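Local atomic coordinates of multiheme cytochrome cf (Carboxydothermus ferrireducens DSM 11255, PDB entry 6QVM), a protein that is an undecaheme S-layer cytochrome that probably reduces extracellular Fe(III) and passes electrons to insoluble substrates. Residues Ser113-Glu117 with Ser118-Lys122; Leu136-Leu140 with Lys141-Glu145; Ala195-Arg199 with Thr200-Lys204. All blocks are in the same frame, centred on the assembly; numbering follows the deposited sequence.

Contact 1. Residues Ser113-Glu117 with Ser118-Lys122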
# COMPACT_ATOMS: atom_id res chain seq x y z
N SER A 113 -1.51 -30.10 11.50
CA SER A 113 -2.01 -30.00 12.87
C SER A 113 -1.80 -28.62 13.49
O SER A 113 -2.52 -28.26 14.42
CB SER A 113 -1.35 -31.08 13.74
OG SER A 113 0.06 -30.96 13.70
N GLY A 114 -0.86 -27.84 12.98
CA GLY A 114 -0.49 -26.61 13.63
C GLY A 114 0.48 -26.78 14.78
O GLY A 114 0.87 -25.78 15.39
N LEU A 115 0.87 -28.01 15.09
CA LEU A 115 1.87 -28.25 16.12
C LEU A 115 3.26 -27.93 15.59
O LEU A 115 3.51 -27.93 14.39
CB LEU A 115 1.81 -29.71 16.59
CG LEU A 115 0.46 -30.23 17.08
CD1 LEU A 115 0.50 -31.74 17.27
CD2 LEU A 115 0.06 -29.53 18.37
N SER A 116 4.17 -27.66 16.52
CA SER A 116 5.57 -27.48 16.14
C SER A 116 6.18 -28.81 15.71
O SER A 116 5.76 -29.89 16.16
CB SER A 116 6.36 -26.89 17.30
OG SER A 116 7.74 -26.80 16.97
N GLU A 117 7.17 -28.74 14.82
CA GLU A 117 7.89 -29.95 14.43
C GLU A 117 8.68 -30.55 15.58
O GLU A 117 9.08 -31.71 15.51
CB GLU A 117 8.82 -29.64 13.25
CG GLU A 117 8.10 -29.24 11.98
CD GLU A 117 9.06 -28.86 10.87
OE1 GLU A 117 10.26 -29.21 10.96
OE2 GLU A 117 8.63 -28.19 9.90
N SER A 118 8.89 -29.78 16.66
CA SER A 118 9.62 -30.27 17.82
C SER A 118 8.75 -31.10 18.74
O SER A 118 9.26 -31.98 19.45
CB SER A 118 10.23 -29.10 18.60
OG SER A 118 9.22 -28.25 19.10
N ALA A 119 7.44 -30.85 18.75
CA ALA A 119 6.53 -31.63 19.59
C ALA A 119 6.58 -33.12 19.25
O ALA A 119 6.09 -33.94 20.03
CB ALA A 119 5.10 -31.11 19.45
N PHE A 120 7.17 -33.48 18.11
CA PHE A 120 7.33 -34.87 17.72
C PHE A 120 8.68 -35.45 18.11
O PHE A 120 8.85 -36.67 18.11
CB PHE A 120 7.12 -35.02 16.21
CG PHE A 120 5.76 -34.55 15.74
CD1 PHE A 120 5.50 -33.20 15.56
CD2 PHE A 120 4.75 -35.47 15.49
CE1 PHE A 120 4.25 -32.77 15.14
CE2 PHE A 120 3.51 -35.04 15.06
CZ PHE A 120 3.25 -33.70 14.89
N GLY A 121 9.65 -34.59 18.45
CA GLY A 121 10.92 -35.04 19.00
C GLY A 121 11.98 -35.29 17.94
O GLY A 121 11.82 -35.01 16.75
N LYS A 122 13.10 -35.84 18.42
CA LYS A 122 14.20 -36.20 17.53
C LYS A 122 13.72 -37.18 16.47
O LYS A 122 12.80 -37.97 16.69
CB LYS A 122 15.35 -36.81 18.34
CG LYS A 122 16.73 -36.55 17.76
CD LYS A 122 17.39 -35.35 18.41

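Contact 2. Residues Leu136-Leu140 with Lys141-Glu145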
# COMPACT_ATOMS: atom_id res chain seq x y z
N LEU A 136 1.36 -40.16 14.92
CA LEU A 136 -0.08 -40.00 14.77
C LEU A 136 -0.74 -39.62 16.09
O LEU A 136 -1.74 -38.89 16.10
CB LEU A 136 -0.69 -41.28 14.22
CG LEU A 136 -2.15 -41.17 13.77
CD1 LEU A 136 -2.29 -40.11 12.68
CD2 LEU A 136 -2.65 -42.51 13.29
N MET A 137 -0.20 -40.10 17.21
CA MET A 137 -0.76 -39.74 18.51
C MET A 137 -0.49 -38.28 18.83
O MET A 137 -1.37 -37.56 19.31
CB MET A 137 -0.18 -40.65 19.59
CG MET A 137 -0.56 -40.24 20.99
SD MET A 137 0.56 -40.96 22.21
CE MET A 137 2.09 -40.16 21.76
N VAL A 138 0.74 -37.82 18.57
CA VAL A 138 1.07 -36.40 18.74
C VAL A 138 0.17 -35.54 17.88
O VAL A 138 -0.52 -34.63 18.37
CB VAL A 138 2.55 -36.15 18.41
CG1 VAL A 138 2.88 -34.68 18.57
CG2 VAL A 138 3.46 -37.01 19.27
N ALA A 139 0.14 -35.83 16.58
CA ALA A 139 -0.58 -34.98 15.64
C ALA A 139 -2.08 -34.95 15.94
O ALA A 139 -2.71 -33.90 15.82
CB ALA A 139 -0.33 -35.44 14.20
N LEU A 140 -2.66 -36.08 16.33
CA LEU A 140 -4.06 -36.08 16.73
C LEU A 140 -4.26 -35.62 18.17
O LEU A 140 -5.40 -35.62 18.64
CB LEU A 140 -4.68 -37.47 16.55
CG LEU A 140 -4.87 -37.94 15.11
CD1 LEU A 140 -5.92 -39.03 15.03
CD2 LEU A 140 -5.23 -36.77 14.21
N LYS A 141 -3.18 -35.24 18.85
CA LYS A 141 -3.21 -34.75 20.23
C LYS A 141 -4.07 -35.66 21.10
O LYS A 141 -5.01 -35.24 21.78
CB LYS A 141 -3.71 -33.30 20.27
CG LYS A 141 -2.84 -32.32 19.50
CD LYS A 141 -3.36 -30.90 19.63
CE LYS A 141 -4.82 -30.80 19.25
NZ LYS A 141 -5.22 -29.40 18.93
N ALA A 142 -3.71 -36.94 21.08
CA ALA A 142 -4.50 -37.99 21.71
C ALA A 142 -3.70 -38.71 22.79
O ALA A 142 -3.92 -39.90 23.04
CB ALA A 142 -5.00 -38.99 20.67
N GLN A 143 -2.78 -38.00 23.45
CA GLN A 143 -1.96 -38.64 24.48
C GLN A 143 -2.81 -39.17 25.63
O GLN A 143 -2.42 -40.14 26.29
CB GLN A 143 -0.92 -37.65 25.01
CG GLN A 143 0.26 -37.40 24.08
CD GLN A 143 0.04 -36.21 23.17
OE1 GLN A 143 -1.10 -35.82 22.90
NE2 GLN A 143 1.13 -35.62 22.69
N GLY A 144 -3.97 -38.56 25.88
CA GLY A 144 -4.85 -38.99 26.94
C GLY A 144 -5.77 -40.12 26.53
O GLY A 144 -6.29 -40.85 27.37
N GLU A 145 -5.99 -40.26 25.22
CA GLU A 145 -6.72 -41.41 24.71
C GLU A 145 -5.82 -42.64 24.61
O GLU A 145 -6.31 -43.77 24.65
CB GLU A 145 -7.32 -41.08 23.34
CG GLU A 145 -8.58 -41.86 23.01
CD GLU A 145 -9.72 -41.52 23.95
OE1 GLU A 145 -9.76 -40.37 24.45
OE2 GLU A 145 -10.58 -42.39 24.19

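Contact 3. Residues Ala195-Arg199 with Thr200-Lys204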
# COMPACT_ATOMS: atom_id res chain seq x y z
N ALA A 195 8.41 -53.07 11.26
CA ALA A 195 8.32 -53.05 9.81
C ALA A 195 8.24 -51.61 9.32
O ALA A 195 7.62 -50.76 9.95
CB ALA A 195 7.09 -53.83 9.33
N ALA A 196 8.91 -51.34 8.20
CA ALA A 196 8.80 -50.02 7.58
C ALA A 196 7.36 -49.77 7.16
O ALA A 196 6.75 -50.60 6.48
CB ALA A 196 9.73 -49.92 6.38
N ALA A 197 6.80 -48.65 7.60
CA ALA A 197 5.44 -48.30 7.21
C ALA A 197 5.36 -48.10 5.70
O ALA A 197 6.21 -47.42 5.11
CB ALA A 197 5.00 -47.03 7.93
N SER A 198 4.36 -48.71 5.08
CA SER A 198 4.18 -48.53 3.65
C SER A 198 3.51 -47.20 3.36
O SER A 198 2.87 -46.59 4.21
CB SER A 198 3.35 -49.67 3.06
OG SER A 198 2.07 -49.73 3.65
N ARG A 199 3.69 -46.74 2.12
CA ARG A 199 3.07 -45.50 1.68
C ARG A 199 1.57 -45.48 1.97
O ARG A 199 1.02 -44.46 2.41
CB ARG A 199 3.35 -45.31 0.19
CG ARG A 199 2.73 -44.06 -0.42
CD ARG A 199 3.59 -43.49 -1.53
NE ARG A 199 4.38 -42.36 -1.03
CZ ARG A 199 5.70 -42.22 -1.17
NH1 ARG A 199 6.42 -43.15 -1.80
NH2 ARG A 199 6.31 -41.15 -0.68
N THR A 200 0.89 -46.61 1.74
CA THR A 200 -0.54 -46.71 2.00
C THR A 200 -0.86 -46.41 3.46
O THR A 200 -1.83 -45.70 3.75
CB THR A 200 -1.03 -48.11 1.62
OG1 THR A 200 -0.97 -48.27 0.20
CG2 THR A 200 -2.46 -48.34 2.10
N GLU A 201 -0.04 -46.91 4.38
CA GLU A 201 -0.31 -46.71 5.80
C GLU A 201 -0.01 -45.28 6.24
O GLU A 201 -0.73 -44.72 7.07
CB GLU A 201 0.48 -47.71 6.63
CG GLU A 201 0.04 -49.15 6.40
CD GLU A 201 0.83 -50.15 7.24
OE1 GLU A 201 2.06 -50.25 7.03
OE2 GLU A 201 0.22 -50.79 8.12
N VAL A 202 1.05 -44.68 5.69
CA VAL A 202 1.35 -43.28 5.96
C VAL A 202 0.20 -42.39 5.48
O VAL A 202 -0.27 -41.50 6.20
CB VAL A 202 2.68 -42.87 5.31
CG1 VAL A 202 2.90 -41.37 5.43
CG2 VAL A 202 3.83 -43.63 5.94
N VAL A 203 -0.26 -42.63 4.25
CA VAL A 203 -1.32 -41.80 3.67
C VAL A 203 -2.63 -41.99 4.43
O VAL A 203 -3.37 -41.03 4.67
CB VAL A 203 -1.46 -42.11 2.17
CG1 VAL A 203 -2.78 -41.56 1.63
CG2 VAL A 203 -0.29 -41.53 1.42
N LYS A 204 -2.93 -43.23 4.83
CA LYS A 204 -4.12 -43.46 5.64
C LYS A 204 -4.03 -42.76 6.98
O LYS A 204 -5.04 -42.31 7.53
CB LYS A 204 -4.34 -44.97 5.82
CG LYS A 204 -5.67 -45.35 6.45
CD LYS A 204 -6.15 -46.69 5.92
CE LYS A 204 -7.40 -47.15 6.64
NZ LYS A 204 -7.11 -47.55 8.04

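Contact 1. Residues Ser113-Glu117 with Ser118-Lys122
Leu-115 and Phe-120 meet across two overlapping type I beta turns, 116-119 and 118-121, which carry the chain away from the C-terminal end of helix 102-113. Their side chains cross at about a right angle, and CD1 of Leu-115 lies 4.1 Å from CZ of Phe-120, approaching the ring obliquely near its far end. Because CG of Phe-120 stands anti to the carbonyl carbon (chi1 -59°), the ring is carried back toward Leu-115, alongside the 116-119 turn. There its edge meets a backbone oxygen: Ser-116 O lies near the ring plane, 3.4 Å from CD1, an approach in which the C-H rim of the ring faces the carbonyl. Glu-117 O lies near the same plane a little farther away. The ring is buried between two helices, with Val-106 and Ala-110 of helix 102-113 and Phe-135, Val-138 and Ala-139 of helix 129-139 around it. Phe-120 is thus the buried residue of a largely exposed loop and packs it against both helices.

Ser-116 O also receives the turn-closing bond from Ala-119 N, at 3.2 Å. It is bent at the hydrogen (138°), and its donor stands well above the carbonyl plane, as expected of so tight a turn. The next turn closes more closely, with Gly-121 N 2.8 Å from Ser-118 O. Where the helix ends, Gly-114 takes a positive phi, and Leu-115 N reaches back to Ser-113 OG in a weak bond of 3.4 Å; that hydroxyl is also hydrogen-bonded to Phe-109 O, its strongest partner, and to Ala-110 O. On the exposed side, the first torsion of Ser-116 swings its hydroxyl away from its own backbone N (chi1 176°) and toward the second serine, leaving Ser-116 OG hydrogen-bonded to Ser-118 OG at 3.0 Å.

Contact 2. Residues Leu136-Leu140 with Lys141-Glu145
Met-137 and Ala-142 are joined by the wider, six-to-one bond of a Schellman motif, which ends helix 129-139 and turns the chain into the short helix 143-146. Two backbone hydrogen bonds define it. Ala-142 N donates to Met-137 O at 3.0 Å, nearly straight at the hydrogen (168°) and tilted only modestly from the carbonyl plane. Nested inside it, Lys-141 N donates to Val-138 O at 2.8 Å; this bond is more bent (145°), and its donor stands above the carbonyl plane. The positive phi of Lys-141, the first residue to leave helical angles, accompanies both bonds, as in a Schellman motif. Ala-142 is at the same time the N-cap of the following helix, so only Leu-140 and Lys-141 lie between the last helical residue and the next N-cap.

Among the apolar contacts, Leu-140 CB and Ala-142 CB form a pair 4.4 Å apart. Met-137 CG packs against the backbone of Ala-142, 3.9 Å from that residue's C atom, while its sulfur continues toward Gln-143. The Met-137 and Gln-143 chains cross at about a right angle, with SD 4.0 Å from Gln-143 CG; a bend at the last torsion of the methionine (chi3 65°) also curls CE against this methylene.

Longer side chains lie along the helix end. Lys-141 CG passes 3.5 Å from Val-138 O, and the bent chain of Gln-143 brings its amide NE2 to 4.0 Å from Val-138 CA.

This helix-to-helix turn belongs to a helical, probably S-layer-binding part of the protein. Trp-173 of helix 165-176 touches Met-137, Leu-140 and Ala-142, while helices 102-113 and 199-212 pack on Leu-136 and Ala-139.

Contact 3. Residues Ala195-Arg199 with Thr200-Lys204
Ser-198 is the N-cap of helix 199-212, and Thr-200 begins the part of the first turn that packs back on it, with its CB 4.0 Å from Ser-198 OG. Residues 198-201, Ser-Arg-Thr-Glu, resemble the TRAE motif of S-layer homology (SLH) domains, consistent with an S-layer-binding part. Glu-201 gives the side-chain-to-backbone half of a capping box: OE1 accepts a weak but nearly straight bond (168°) from Ser-198 N at 3.4 Å, and a second weak one from Ser-198 OG. Glu-201 N bonds weakly to Ser-198 O rather than to OG. An extended chain beyond CG, starting anti to the carbonyl carbon (chi1 -66°), carries the carboxylate back to the cap, while OE2 makes a long, weak ion pair with Lys-129. The carboxylate near the helix N terminus would probably interact favourably with the helix dipole.

Val-202 closes the first full turn, its N 3.0 Å from the same Ser-198 O and nearly in line with the C=O. Its CG2 lies 4.1 Å from Ala-197 CB, the pairing of a hydrophobic staple across the cap, with Leu-95 also against this valine. Val-203 repeats the helical bond, its N donating to Arg-199 O, while the arginine side chain leads off to hydrogen-bond Leu-95 O through NE. CB and CG2 of Val-203 both lie 3.4 Å from Arg-199 O.

In the fold
From the N terminus, contact 1 forms the turns that leave helix 102-113 for the loop before helix 129-139; contact 2 ends that second helix and turns into helix 143-146; contact 3, much later, starts helix 199-212. All three are local and in series, so none nests in or crosses another. Contacts 1 and 2 touch, Leu-115 CD1 lying 3.3 Å from Val-138 O, whereas 195-204 stays about 6 Å from contact 2 at the nearest atoms. Helices 102-113, 129-139 and 199-212 pack together in a helical module that is probably the S-layer-binding part of the cytochrome, and the contacts mark their ends.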